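Local atomic coordinates of glutathione peroxidase-like peroxiredoxin HYR1 (Saccharomyces cerevisiae, PDB entry 3CMI), a protein that reduces hydroperoxides with thioredoxin as electron donor and, as a sensor of hydroperoxide stress, oxidizes and thereby activates the transcription activator YAP1. Residues F135-V140 with T154-L159; K145-Y150 with I163-K168; Q23-D28 with T97-K102; D28-K33 with T66-P71. All blocks are in the same frame, centred on the assembly; numbering follows the deposited sequence.

In the fold
Contacts 1 and 4 are buried, whereas contacts 2 and 3 are partly buried. Contact 1 joins strand 137-140 to the loop before helix 160-167, and contact 2 joins the neighbouring strand 146-150 to the helix itself; K137 and Y150 share a probable backbone hydrogen bond, and E136 and R149 a salt bridge. Contacts 3 and 4 share D28, and loop 97-102 of contact 3 is hydrogen-bonded along strand 65-72 of contact 4, at the other border of the four-stranded sheet. Their chemistry differs: contact 1 turns on a buried lysine ammonium, contacts 2 and 3 on groups lying over aromatic rings, and contact 4 on aliphatic packing without polar bonds.

Contact 1 of 4, residues F135-V140 with T154-L159; sequences FEKFLV and TKPSSL
K137 sets CG anti to its own carbonyl carbon (chi1 -55°), and its chain then bends twice, at chi2 and at chi4 (93°), which carries NZ to the carbonyls of T154 and F135. K137 NZ donates to T154 O over 2.7 Å, approaching at a C=O...N angle of 159° and tilted somewhat from the carbonyl plane. A second bond, K137 NZ to F135 O at 2.7 Å, comes almost straight down the C=O direction, so two carbonyl oxygens grip the ammonium. In this thioredoxin-like fold the lysine thereby ties strand 137-140 of the sheet to the loop that leads into helix 160-167. Lysine suits the place because its methylenes are apolar: K137 CE lies 4.0 Å from P156 CG, the two side chains crossing at about a right angle, and K137 CD lies 4.1 Å from L159 CD2. P156 also rests on L53 of helix 47-60, while L159 reaches L36 of strand 34-41. The buried charge is probably eased by the two carbonyl dipoles.

Contact 2 of 4, residues K145-Y150 with I163-K168; sequences KVYERY and IEELLK
Y147 faces L166 from a classic beta bulge: Y147 and E148 are both set opposite L139, and strand 146-150, outermost in the sheet within this chain, is thereby locally distorted where it packs against helix 160-167. The bond to CB is directed toward the helix, and the side chain continues with CG anti to the backbone N (chi1 -180°), which swings the ring out toward L166. Y147 CG lies 4.1 Å from L166 CD2, and Y147 CD2 is nearer to that same methyl, at 3.8 Å. L166 CD2 sits over one face, 4.2 Å from the centroid of the Y147 ring and 25° off the normal, a CH-pi contact displaced toward the rim. Along the CD1-CE1 side, Y150 OH lies at the edge, in the plane of the ring. At the tip, Y147 OH stands 3.8 Å from E165 OE2, too far for a hydrogen bond, with ring and carboxylate planes steeply inclined. Tyrosine fits a half-covered site, as its ring offers an apolar face to the helix and its hydroxyl ends near an exposed glutamate. L166 is the buried partner and also packs on L139. The other bulge residue, E148, lays its CG over one face of the Y150 ring, and its carboxylate turns back on the backbone: R149 N donates over 2.8 Å to E148 OE2, which accepts with its anti lone pair.

Contact 3 of 4, residues Q23-D28 with T97-K102; sequences QPFPFD and TFPIMK
F25 and M101 carry this contact, with P99 at the far end of the phenyl ring. The CH-pi part comes from the methionine methyl, which lies over one ring face: M101 CE is 3.9 Å from the F25 centroid, only 17° off the ring normal, and closest to F25 CG, at 3.7 Å. Bends at chi2 and chi3 fold the methionine so that its methyl reaches the ring. The Met-aromatic part is oblique: M101 SD stands 4.4 Å from the centroid of the F25 ring and 3.8 Å from F25 CB. Plain apolar packing completes the set. With CG anti to the backbone N (chi1 -172°), the F25 ring extends away from that nitrogen, and F25 CZ reaches to 4.0 Å from P99 CB, obliquely. Phenylalanine thus offers a broad apolar face to M101 and a far end to proline's compact apolar ring. Backbone hydrogen bonds fix the partners: P99 and M101 are both hydrogen-bonded to G69, laying loop 97-102 beside strand 65-72, while F25 is hydrogen-bonded to P17. The contact fastens the segment ahead of strand 34-41 to a loop along the sheet's margin. Since no hydrogen bond crosses it, the join depends on shape and on dispersion between the aromatic ring and the thioether, whose methyl lies over the face and whose polarizable sulfur is set obliquely; methionine's flexible chain readily conforms.

Contact 4 of 4, residues D28-K33 with T66-P71; sequences DQLKGK and TIIGFP
No flat group takes part where L30 meets T66 and I68: neither ring faces nor ring edges are used, and the touching is done by aliphatic branches. The two methyls of L30 divide the work, L30 CD1 lying 4.3 Å from T66 CG2 and L30 CD2 lying 4.3 Å from I68 CG1. Leucine suits the place because its fork reaches two residues standing two apart on one face of the strand; T66 gives its methyl to the contact. L30 also opens a type II beta turn to K33, closed by K33 N to L30 O at 3.1 Å. G32 occupies its third position with positive phi, a conformation easy for glycine, and its carbonyl accepts a hydrogen bond from K142 NZ. The turn delivers the chain into strand 34-41, which runs parallel to 65-72 in the thioredoxin-like sheet. Here L30 and I68 both pack on V35 of strand 34-41, while I67, between the two contact residues, turns to V38 and to Y57 of helix 47-60.

Contact 1 of 4, residues F135-V140 with T154-L159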
loop_
_atom_site.group_PDB
_atom_site.type_symbol
_atom_site.label_atom_id
_atom_site.label_comp_id
_atom_site.label_asym_id
_atom_site.label_seq_id
_atom_site.Cartn_x
_atom_site.Cartn_y
_atom_site.Cartn_z
ATOM N N PHE A 135 -3.968 -7.384 4.091
ATOM C CA PHE A 135 -2.521 -7.099 4.193
ATOM C C PHE A 135 -1.662 -7.539 3.002
ATOM O O PHE A 135 -0.489 -7.880 3.167
ATOM C CB PHE A 135 -1.933 -7.623 5.517
ATOM C CG PHE A 135 -2.664 -7.143 6.735
ATOM C CD1 PHE A 135 -2.509 -5.834 7.186
ATOM C CD2 PHE A 135 -3.510 -7.996 7.433
ATOM C CE1 PHE A 135 -3.192 -5.383 8.315
ATOM C CE2 PHE A 135 -4.196 -7.559 8.560
ATOM C CZ PHE A 135 -4.039 -6.249 9.003
ATOM N N GLU A 136 -2.240 -7.515 1.807
ATOM C CA GLU A 136 -1.451 -7.609 0.586
ATOM C C GLU A 136 -0.738 -6.262 0.379
ATOM O O GLU A 136 -1.263 -5.212 0.761
ATOM C CB GLU A 136 -2.348 -7.960 -0.603
ATOM C CG GLU A 136 -1.659 -8.796 -1.655
ATOM C CD GLU A 136 -2.616 -9.538 -2.575
ATOM O OE1 GLU A 136 -2.573 -9.269 -3.785
ATOM O OE2 GLU A 136 -3.396 -10.395 -2.110
ATOM N N LYS A 137 0.456 -6.304 -0.209
ATOM C CA LYS A 137 1.364 -5.153 -0.241
ATOM C C LYS A 137 1.936 -4.882 -1.633
ATOM O O LYS A 137 2.341 -5.813 -2.350
ATOM C CB LYS A 137 2.527 -5.375 0.732
ATOM C CG LYS A 137 2.119 -5.681 2.174
ATOM C CD LYS A 137 3.141 -6.575 2.843
ATOM C CE LYS A 137 2.662 -7.056 4.208
ATOM N NZ LYS A 137 1.971 -8.374 4.149
ATOM N N PHE A 138 1.963 -3.606 -2.004
ATOM C CA PHE A 138 2.579 -3.151 -3.246
ATOM C C PHE A 138 3.657 -2.137 -2.898
ATOM O O PHE A 138 3.408 -1.189 -2.152
ATOM C CB PHE A 138 1.558 -2.462 -4.158
ATOM C CG PHE A 138 0.463 -3.361 -4.671
ATOM C CD1 PHE A 138 -0.641 -3.673 -3.875
ATOM C CD2 PHE A 138 0.497 -3.835 -5.979
ATOM C CE1 PHE A 138 -1.671 -4.479 -4.365
ATOM C CE2 PHE A 138 -0.529 -4.633 -6.474
ATOM C CZ PHE A 138 -1.611 -4.962 -5.664
ATOM N N LEU A 139 4.852 -2.332 -3.446
ATOM C CA LEU A 139 5.952 -1.407 -3.227
ATOM C C LEU A 139 6.127 -0.539 -4.470
ATOM O O LEU A 139 6.222 -1.055 -5.589
ATOM C CB LEU A 139 7.226 -2.196 -2.908
ATOM C CG LEU A 139 8.360 -1.619 -2.061
ATOM C CD1 LEU A 139 7.883 -0.901 -0.795
ATOM C CD2 LEU A 139 9.325 -2.743 -1.712
ATOM N N VAL A 140 6.157 0.778 -4.266
ATOM C CA VAL A 140 6.242 1.751 -5.355
ATOM C C VAL A 140 7.561 2.543 -5.352
ATOM O O VAL A 140 8.048 2.979 -4.305
ATOM C CB VAL A 140 5.013 2.715 -5.345
ATOM C CG1 VAL A 140 5.094 3.737 -6.470
ATOM C CG2 VAL A 140 3.707 1.921 -5.449
ATOM N N THR A 154 3.683 -12.446 3.540
ATOM C CA THR A 154 5.045 -11.925 3.639
ATOM C C THR A 154 5.041 -10.773 4.629
ATOM O O THR A 154 4.296 -9.806 4.469
ATOM C CB THR A 154 5.705 -11.524 2.273
ATOM O OG1 THR A 154 5.957 -10.116 2.225
ATOM C CG2 THR A 154 4.881 -11.946 1.100
ATOM N N LYS A 155 5.858 -10.912 5.667
ATOM C CA LYS A 155 5.893 -9.954 6.762
ATOM C C LYS A 155 6.555 -8.652 6.308
ATOM O O LYS A 155 7.488 -8.683 5.504
ATOM C CB LYS A 155 6.597 -10.553 7.982
ATOM C CG LYS A 155 6.218 -12.010 8.260
ATOM C CD LYS A 155 5.804 -12.246 9.715
ATOM C CE LYS A 155 4.314 -11.929 9.929
ATOM N NZ LYS A 155 3.827 -12.310 11.291
ATOM N N PRO A 156 6.045 -7.498 6.788
ATOM C CA PRO A 156 6.589 -6.199 6.391
ATOM C C PRO A 156 8.100 -6.094 6.592
ATOM O O PRO A 156 8.795 -5.542 5.738
ATOM C CB PRO A 156 5.846 -5.216 7.308
ATOM C CG PRO A 156 4.555 -5.887 7.580
ATOM C CD PRO A 156 4.906 -7.344 7.713
ATOM N N SER A 157 8.599 -6.634 7.702
ATOM C CA SER A 157 10.034 -6.644 8.006
ATOM C C SER A 157 10.878 -7.301 6.904
ATOM O O SER A 157 12.018 -6.897 6.661
ATOM C CB SER A 157 10.282 -7.339 9.346
ATOM O OG SER A 157 9.788 -8.673 9.330
ATOM N N SER A 158 10.312 -8.305 6.237
ATOM C CA SER A 158 11.000 -9.024 5.156
ATOM C C SER A 158 11.281 -8.160 3.917
ATOM O O SER A 158 12.098 -8.527 3.064
ATOM C CB SER A 158 10.196 -10.262 4.763
ATOM O OG SER A 158 10.278 -11.248 5.780
ATOM N N LEU A 159 10.597 -7.019 3.841
ATOM C CA LEU A 159 10.695 -6.072 2.731
ATOM C C LEU A 159 11.744 -4.979 2.957
ATOM O O LEU A 159 11.978 -4.153 2.069
ATOM C CB LEU A 159 9.331 -5.392 2.521
ATOM C CG LEU A 159 8.282 -5.877 1.513
ATOM C CD1 LEU A 159 8.200 -7.399 1.367
ATOM C CD2 LEU A 159 6.913 -5.272 1.858
#

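Contact 2 of 4, residues K145-Y150 with I163-K168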
loop_
_atom_site.group_PDB
_atom_site.type_symbol
_atom_site.label_atom_id
_atom_site.label_comp_id
_atom_site.label_asym_id
_atom_site.label_seq_id
_atom_site.Cartn_x
_atom_site.Cartn_y
_atom_site.Cartn_z
ATOM N N LYS A 145 6.829 4.129 -10.177
ATOM C CA LYS A 145 6.647 2.847 -10.850
ATOM C C LYS A 145 6.530 1.706 -9.841
ATOM O O LYS A 145 7.353 1.576 -8.932
ATOM C CB LYS A 145 7.802 2.588 -11.826
ATOM C CG LYS A 145 7.880 3.593 -12.971
ATOM C CD LYS A 145 9.046 3.300 -13.900
ATOM C CE LYS A 145 9.237 4.411 -14.937
ATOM N NZ LYS A 145 8.214 4.381 -16.032
ATOM N N VAL A 146 5.501 0.879 -10.004
ATOM C CA VAL A 146 5.285 -0.250 -9.106
ATOM C C VAL A 146 6.413 -1.272 -9.282
ATOM O O VAL A 146 6.648 -1.778 -10.383
ATOM C CB VAL A 146 3.900 -0.906 -9.314
ATOM C CG1 VAL A 146 3.650 -1.968 -8.252
ATOM C CG2 VAL A 146 2.784 0.152 -9.286
ATOM N N TYR A 147 7.118 -1.542 -8.186
ATOM C CA TYR A 147 8.275 -2.434 -8.192
ATOM C C TYR A 147 7.867 -3.899 -8.068
ATOM O O TYR A 147 8.363 -4.752 -8.811
ATOM C CB TYR A 147 9.252 -2.057 -7.071
ATOM C CG TYR A 147 10.484 -2.935 -7.012
ATOM C CD1 TYR A 147 10.596 -3.951 -6.059
ATOM C CD2 TYR A 147 11.535 -2.759 -7.915
ATOM C CE1 TYR A 147 11.723 -4.765 -6.006
ATOM C CE2 TYR A 147 12.674 -3.571 -7.867
ATOM C CZ TYR A 147 12.757 -4.571 -6.908
ATOM O OH TYR A 147 13.874 -5.377 -6.849
ATOM N N GLU A 148 6.974 -4.184 -7.120
ATOM C CA GLU A 148 6.551 -5.554 -6.840
ATOM C C GLU A 148 5.319 -5.623 -5.939
ATOM O O GLU A 148 5.068 -4.731 -5.120
ATOM C CB GLU A 148 7.708 -6.360 -6.219
ATOM C CG GLU A 148 7.492 -7.878 -6.126
ATOM C CD GLU A 148 7.106 -8.519 -7.453
ATOM O OE1 GLU A 148 8.005 -9.071 -8.111
ATOM O OE2 GLU A 148 5.912 -8.460 -7.843
ATOM N N ARG A 149 4.563 -6.703 -6.120
ATOM C CA ARG A 149 3.406 -7.044 -5.308
ATOM C C ARG A 149 3.753 -8.247 -4.420
ATOM O O ARG A 149 4.332 -9.233 -4.888
ATOM C CB ARG A 149 2.240 -7.370 -6.237
ATOM C CG ARG A 149 0.931 -7.756 -5.581
ATOM C CD ARG A 149 -0.048 -8.169 -6.675
ATOM N NE ARG A 149 -1.341 -8.595 -6.161
ATOM C CZ ARG A 149 -2.448 -8.671 -6.893
ATOM N NH1 ARG A 149 -2.433 -8.325 -8.173
ATOM N NH2 ARG A 149 -3.579 -9.085 -6.339
ATOM N N TYR A 150 3.401 -8.159 -3.142
ATOM C CA TYR A 150 3.720 -9.207 -2.172
ATOM C C TYR A 150 2.452 -9.729 -1.523
ATOM O O TYR A 150 1.511 -8.974 -1.291
ATOM C CB TYR A 150 4.663 -8.669 -1.095
ATOM C CG TYR A 150 5.932 -8.069 -1.650
ATOM C CD1 TYR A 150 6.009 -6.707 -1.944
ATOM C CD2 TYR A 150 7.053 -8.867 -1.895
ATOM C CE1 TYR A 150 7.174 -6.154 -2.463
ATOM C CE2 TYR A 150 8.223 -8.323 -2.413
ATOM C CZ TYR A 150 8.274 -6.967 -2.693
ATOM O OH TYR A 150 9.423 -6.420 -3.206
ATOM N N ILE A 163 13.226 -2.287 0.320
ATOM C CA ILE A 163 12.943 -0.865 0.571
ATOM C C ILE A 163 14.240 -0.057 0.557
ATOM O O ILE A 163 14.295 1.024 -0.032
ATOM C CB ILE A 163 12.131 -0.643 1.881
ATOM C CG1 ILE A 163 10.709 -1.193 1.719
ATOM C CG2 ILE A 163 12.031 0.858 2.248
ATOM C CD1 ILE A 163 9.930 -1.327 3.016
ATOM N N GLU A 164 15.288 -0.604 1.171
ATOM C CA GLU A 164 16.576 0.085 1.246
ATOM C C GLU A 164 17.204 0.323 -0.127
ATOM O O GLU A 164 17.750 1.398 -0.364
ATOM C CB GLU A 164 17.547 -0.629 2.201
ATOM C CG GLU A 164 17.185 -0.386 3.664
ATOM C CD GLU A 164 18.237 -0.831 4.660
ATOM O OE1 GLU A 164 19.426 -0.971 4.293
ATOM O OE2 GLU A 164 17.865 -1.024 5.838
ATOM N N GLU A 165 17.114 -0.655 -1.030
ATOM C CA GLU A 165 17.675 -0.475 -2.378
ATOM C C GLU A 165 16.894 0.520 -3.237
ATOM O O GLU A 165 17.469 1.194 -4.091
ATOM C CB GLU A 165 17.941 -1.809 -3.105
ATOM C CG GLU A 165 16.735 -2.667 -3.452
ATOM C CD GLU A 165 17.123 -4.071 -3.946
ATOM O OE1 GLU A 165 18.263 -4.264 -4.419
ATOM O OE2 GLU A 165 16.277 -4.990 -3.870
ATOM N N LEU A 166 15.588 0.618 -2.995
ATOM C CA LEU A 166 14.752 1.625 -3.658
ATOM C C LEU A 166 15.013 3.026 -3.109
ATOM O O LEU A 166 14.936 4.011 -3.843
ATOM C CB LEU A 166 13.265 1.287 -3.525
ATOM C CG LEU A 166 12.719 0.025 -4.196
ATOM C CD1 LEU A 166 11.232 -0.084 -3.917
ATOM C CD2 LEU A 166 12.986 0.022 -5.697
ATOM N N LEU A 167 15.317 3.113 -1.819
ATOM C CA LEU A 167 15.598 4.402 -1.193
ATOM C C LEU A 167 16.897 5.009 -1.725
ATOM O O LEU A 167 17.042 6.234 -1.775
ATOM C CB LEU A 167 15.642 4.271 0.333
ATOM C CG LEU A 167 14.329 4.079 1.104
ATOM C CD1 LEU A 167 14.618 3.553 2.497
ATOM C CD2 LEU A 167 13.519 5.366 1.188
ATOM N N LYS A 168 17.825 4.141 -2.134
ATOM C CA LYS A 168 19.139 4.541 -2.639
ATOM C C LYS A 168 19.157 4.869 -4.143
ATOM O O LYS A 168 20.199 5.249 -4.682
ATOM C CB LYS A 168 20.176 3.453 -2.321
ATOM C CG LYS A 168 20.413 3.212 -0.831
ATOM C CD LYS A 168 21.408 2.081 -0.598
ATOM C CE LYS A 168 21.389 1.619 0.854
ATOM N NZ LYS A 168 22.480 0.650 1.175
#

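Contact 3 of 4, residues Q23-D28 with T97-K102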
loop_
_atom_site.group_PDB
_atom_site.type_symbol
_atom_site.label_atom_id
_atom_site.label_comp_id
_atom_site.label_asym_id
_atom_site.label_seq_id
_atom_site.Cartn_x
_atom_site.Cartn_y
_atom_site.Cartn_z
ATOM N N GLN A 23 -11.223 13.464 3.097
ATOM C CA GLN A 23 -10.607 14.496 2.257
ATOM C C GLN A 23 -9.674 13.875 1.206
ATOM O O GLN A 23 -9.066 12.816 1.454
ATOM C CB GLN A 23 -9.839 15.517 3.109
ATOM C CG GLN A 23 -10.720 16.367 4.057
ATOM C CD GLN A 23 -11.925 17.089 3.324
ATOM O OE1 GLN A 23 -11.624 17.537 2.170
ATOM N NE2 GLN A 23 -13.276 16.880 3.916
ATOM N N PRO A 24 -9.554 14.536 0.025
ATOM C CA PRO A 24 -8.644 14.063 -1.021
ATOM C C PRO A 24 -7.220 13.899 -0.509
ATOM O O PRO A 24 -6.690 14.783 0.175
ATOM C CB PRO A 24 -8.694 15.176 -2.070
ATOM C CG PRO A 24 -10.043 15.814 -1.871
ATOM C CD PRO A 24 -10.282 15.760 -0.384
ATOM N N PHE A 25 -6.625 12.752 -0.824
ATOM C CA PHE A 25 -5.229 12.494 -0.513
ATOM C C PHE A 25 -4.480 12.307 -1.830
ATOM O O PHE A 25 -4.363 11.182 -2.329
ATOM C CB PHE A 25 -5.088 11.269 0.394
ATOM C CG PHE A 25 -3.686 11.051 0.905
ATOM C CD1 PHE A 25 -3.232 11.727 2.033
ATOM C CD2 PHE A 25 -2.815 10.184 0.248
ATOM C CE1 PHE A 25 -1.934 11.537 2.507
ATOM C CE2 PHE A 25 -1.523 9.993 0.711
ATOM C CZ PHE A 25 -1.083 10.670 1.843
ATOM N N PRO A 26 -3.979 13.412 -2.407
ATOM C CA PRO A 26 -3.369 13.325 -3.734
ATOM C C PRO A 26 -1.999 12.652 -3.694
ATOM O O PRO A 26 -1.159 13.004 -2.867
ATOM C CB PRO A 26 -3.266 14.789 -4.175
ATOM C CG PRO A 26 -3.223 15.578 -2.909
ATOM C CD PRO A 26 -3.949 14.783 -1.859
ATOM N N PHE A 27 -1.788 11.681 -4.578
ATOM C CA PHE A 27 -0.538 10.915 -4.597
ATOM C C PHE A 27 0.650 11.703 -5.157
ATOM O O PHE A 27 1.779 11.222 -5.128
ATOM C CB PHE A 27 -0.722 9.609 -5.377
ATOM C CG PHE A 27 -1.260 8.463 -4.554
ATOM C CD1 PHE A 27 -1.925 8.682 -3.347
ATOM C CD2 PHE A 27 -1.132 7.155 -5.012
ATOM C CE1 PHE A 27 -2.425 7.612 -2.602
ATOM C CE2 PHE A 27 -1.633 6.082 -4.277
ATOM C CZ PHE A 27 -2.278 6.309 -3.073
ATOM N N ASP A 28 0.406 12.912 -5.663
ATOM C CA ASP A 28 1.504 13.742 -6.158
ATOM C C ASP A 28 2.437 14.182 -5.021
ATOM O O ASP A 28 3.613 14.466 -5.255
ATOM C CB ASP A 28 0.998 14.936 -6.981
ATOM C CG ASP A 28 0.262 15.963 -6.143
ATOM O OD1 ASP A 28 0.266 17.149 -6.532
ATOM O OD2 ASP A 28 -0.325 15.594 -5.104
ATOM N N THR A 97 0.742 5.411 12.818
ATOM C CA THR A 97 0.970 6.843 12.573
ATOM C C THR A 97 1.147 7.200 11.092
ATOM O O THR A 97 1.360 8.364 10.752
ATOM C CB THR A 97 2.171 7.396 13.370
ATOM O OG1 THR A 97 3.356 6.687 12.999
ATOM C CG2 THR A 97 1.944 7.272 14.881
ATOM N N PHE A 98 1.069 6.203 10.217
ATOM C CA PHE A 98 1.160 6.450 8.782
ATOM C C PHE A 98 -0.235 6.690 8.199
ATOM O O PHE A 98 -1.227 6.330 8.832
ATOM C CB PHE A 98 1.889 5.299 8.070
ATOM C CG PHE A 98 1.299 3.939 8.322
ATOM C CD1 PHE A 98 0.191 3.492 7.598
ATOM C CD2 PHE A 98 1.877 3.083 9.254
ATOM C CE1 PHE A 98 -0.342 2.223 7.820
ATOM C CE2 PHE A 98 1.350 1.816 9.481
ATOM C CZ PHE A 98 0.237 1.384 8.762
ATOM N N PRO A 99 -0.321 7.311 7.002
ATOM C CA PRO A 99 -1.640 7.657 6.444
ATOM C C PRO A 99 -2.600 6.476 6.275
ATOM O O PRO A 99 -2.268 5.481 5.626
ATOM C CB PRO A 99 -1.296 8.275 5.082
ATOM C CG PRO A 99 0.089 8.792 5.255
ATOM C CD PRO A 99 0.767 7.762 6.113
ATOM N N ILE A 100 -3.777 6.612 6.882
ATOM C CA ILE A 100 -4.885 5.670 6.728
ATOM C C ILE A 100 -5.985 6.357 5.921
ATOM O O ILE A 100 -6.307 7.521 6.153
ATOM C CB ILE A 100 -5.422 5.184 8.109
ATOM C CG1 ILE A 100 -4.331 4.435 8.896
ATOM C CG2 ILE A 100 -6.700 4.348 7.964
ATOM C CD1 ILE A 100 -3.896 3.083 8.311
ATOM N N MET A 101 -6.550 5.634 4.960
ATOM C CA MET A 101 -7.530 6.207 4.043
ATOM C C MET A 101 -8.945 5.801 4.438
ATOM O O MET A 101 -9.127 5.006 5.359
ATOM C CB MET A 101 -7.230 5.753 2.609
ATOM C CG MET A 101 -5.810 6.041 2.120
ATOM S SD MET A 101 -5.497 7.783 1.752
ATOM C CE MET A 101 -4.612 8.286 3.223
ATOM N N LYS A 102 -9.939 6.368 3.747
ATOM C CA LYS A 102 -11.328 5.920 3.845
ATOM C C LYS A 102 -11.448 4.455 3.390
ATOM O O LYS A 102 -10.726 4.014 2.484
ATOM C CB LYS A 102 -12.233 6.818 2.983
ATOM C CG LYS A 102 -13.735 6.565 3.115
ATOM C CD LYS A 102 -14.536 7.426 2.130
ATOM C CE LYS A 102 -16.013 7.024 2.083
ATOM N NZ LYS A 102 -16.717 7.574 0.878
#

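Contact 4 of 4, residues D28-K33 with T66-P71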
loop_
_atom_site.group_PDB
_atom_site.type_symbol
_atom_site.label_atom_id
_atom_site.label_comp_id
_atom_site.label_asym_id
_atom_site.label_seq_id
_atom_site.Cartn_x
_atom_site.Cartn_y
_atom_site.Cartn_z
ATOM N N ASP A 28 0.406 12.912 -5.663
ATOM C CA ASP A 28 1.504 13.742 -6.158
ATOM C C ASP A 28 2.437 14.182 -5.021
ATOM O O ASP A 28 3.613 14.466 -5.255
ATOM C CB ASP A 28 0.998 14.936 -6.981
ATOM C CG ASP A 28 0.262 15.963 -6.143
ATOM O OD1 ASP A 28 0.266 17.149 -6.532
ATOM O OD2 ASP A 28 -0.325 15.594 -5.104
ATOM N N GLN A 29 1.912 14.210 -3.794
ATOM C CA GLN A 29 2.721 14.497 -2.601
ATOM C C GLN A 29 3.720 13.368 -2.321
ATOM O O GLN A 29 4.638 13.523 -1.510
ATOM C CB GLN A 29 1.825 14.725 -1.375
ATOM C CG GLN A 29 1.181 13.451 -0.805
ATOM C CD GLN A 29 0.109 13.743 0.234
ATOM O OE1 GLN A 29 -1.093 13.636 -0.043
ATOM N NE2 GLN A 29 0.538 14.125 1.432
ATOM N N LEU A 30 3.531 12.243 -3.006
ATOM C CA LEU A 30 4.349 11.044 -2.819
ATOM C C LEU A 30 5.570 10.994 -3.743
ATOM O O LEU A 30 6.339 10.032 -3.700
ATOM C CB LEU A 30 3.487 9.792 -3.026
ATOM C CG LEU A 30 2.785 9.095 -1.850
ATOM C CD1 LEU A 30 2.327 10.041 -0.734
ATOM C CD2 LEU A 30 1.635 8.237 -2.351
ATOM N N LYS A 31 5.736 12.028 -4.570
ATOM C CA LYS A 31 6.838 12.106 -5.531
ATOM C C LYS A 31 8.191 12.118 -4.825
ATOM O O LYS A 31 8.407 12.897 -3.894
ATOM C CB LYS A 31 6.699 13.348 -6.421
ATOM C CG LYS A 31 5.587 13.263 -7.460
ATOM C CD LYS A 31 5.394 14.581 -8.190
ATOM C CE LYS A 31 4.234 14.499 -9.175
ATOM N NZ LYS A 31 3.881 15.835 -9.746
ATOM N N GLY A 32 9.088 11.243 -5.272
ATOM C CA GLY A 32 10.417 11.120 -4.681
ATOM C C GLY A 32 10.445 10.254 -3.435
ATOM O O GLY A 32 11.473 10.155 -2.767
ATOM N N LYS A 33 9.310 9.629 -3.127
ATOM C CA LYS A 33 9.182 8.752 -1.965
ATOM C C LYS A 33 8.986 7.309 -2.387
ATOM O O LYS A 33 8.300 7.030 -3.374
ATOM C CB LYS A 33 8.003 9.180 -1.077
ATOM C CG LYS A 33 8.319 10.256 -0.037
ATOM C CD LYS A 33 8.456 11.630 -0.661
ATOM C CE LYS A 33 8.648 12.721 0.398
ATOM N NZ LYS A 33 7.349 13.056 1.053
ATOM N N THR A 66 6.985 6.044 3.002
ATOM C CA THR A 66 5.701 6.091 3.682
ATOM C C THR A 66 4.878 4.840 3.410
ATOM O O THR A 66 5.208 4.057 2.516
ATOM C CB THR A 66 4.906 7.375 3.336
ATOM O OG1 THR A 66 3.878 7.565 4.312
ATOM C CG2 THR A 66 4.295 7.297 1.929
ATOM N N ILE A 67 3.827 4.655 4.209
ATOM C CA ILE A 67 2.867 3.569 4.028
ATOM C C ILE A 67 1.466 4.152 3.916
ATOM O O ILE A 67 1.048 4.938 4.769
ATOM C CB ILE A 67 2.898 2.554 5.198
ATOM C CG1 ILE A 67 4.315 1.991 5.390
ATOM C CG2 ILE A 67 1.906 1.406 4.943
ATOM C CD1 ILE A 67 4.484 1.170 6.643
ATOM N N ILE A 68 0.752 3.778 2.859
ATOM C CA ILE A 68 -0.647 4.175 2.725
ATOM C C ILE A 68 -1.503 2.942 3.012
ATOM O O ILE A 68 -1.427 1.941 2.293
ATOM C CB ILE A 68 -0.966 4.781 1.319
ATOM C CG1 ILE A 68 0.120 5.780 0.873
ATOM C CG2 ILE A 68 -2.365 5.420 1.301
ATOM C CD1 ILE A 68 0.336 6.998 1.810
ATOM N N GLY A 69 -2.276 3.003 4.095
ATOM C CA GLY A 69 -3.127 1.884 4.500
ATOM C C GLY A 69 -4.560 2.065 4.037
ATOM O O GLY A 69 -5.176 3.087 4.316
ATOM N N PHE A 70 -5.084 1.074 3.320
ATOM C CA PHE A 70 -6.468 1.102 2.854
ATOM C C PHE A 70 -7.323 0.085 3.618
ATOM O O PHE A 70 -7.209 -1.125 3.386
ATOM C CB PHE A 70 -6.546 0.808 1.349
ATOM C CG PHE A 70 -6.097 1.946 0.468
ATOM C CD1 PHE A 70 -4.757 2.079 0.103
ATOM C CD2 PHE A 70 -7.020 2.866 -0.025
ATOM C CE1 PHE A 70 -4.344 3.121 -0.728
ATOM C CE2 PHE A 70 -6.619 3.909 -0.853
ATOM C CZ PHE A 70 -5.277 4.037 -1.206
ATOM N N PRO A 71 -8.167 0.566 4.548
ATOM C CA PRO A 71 -9.197 -0.276 5.155
ATOM C C PRO A 71 -10.120 -0.909 4.116
ATOM O O PRO A 71 -10.467 -0.275 3.116
ATOM C CB PRO A 71 -9.989 0.712 6.023
ATOM C CG PRO A 71 -8.998 1.767 6.368
ATOM C CD PRO A 71 -8.161 1.922 5.131
#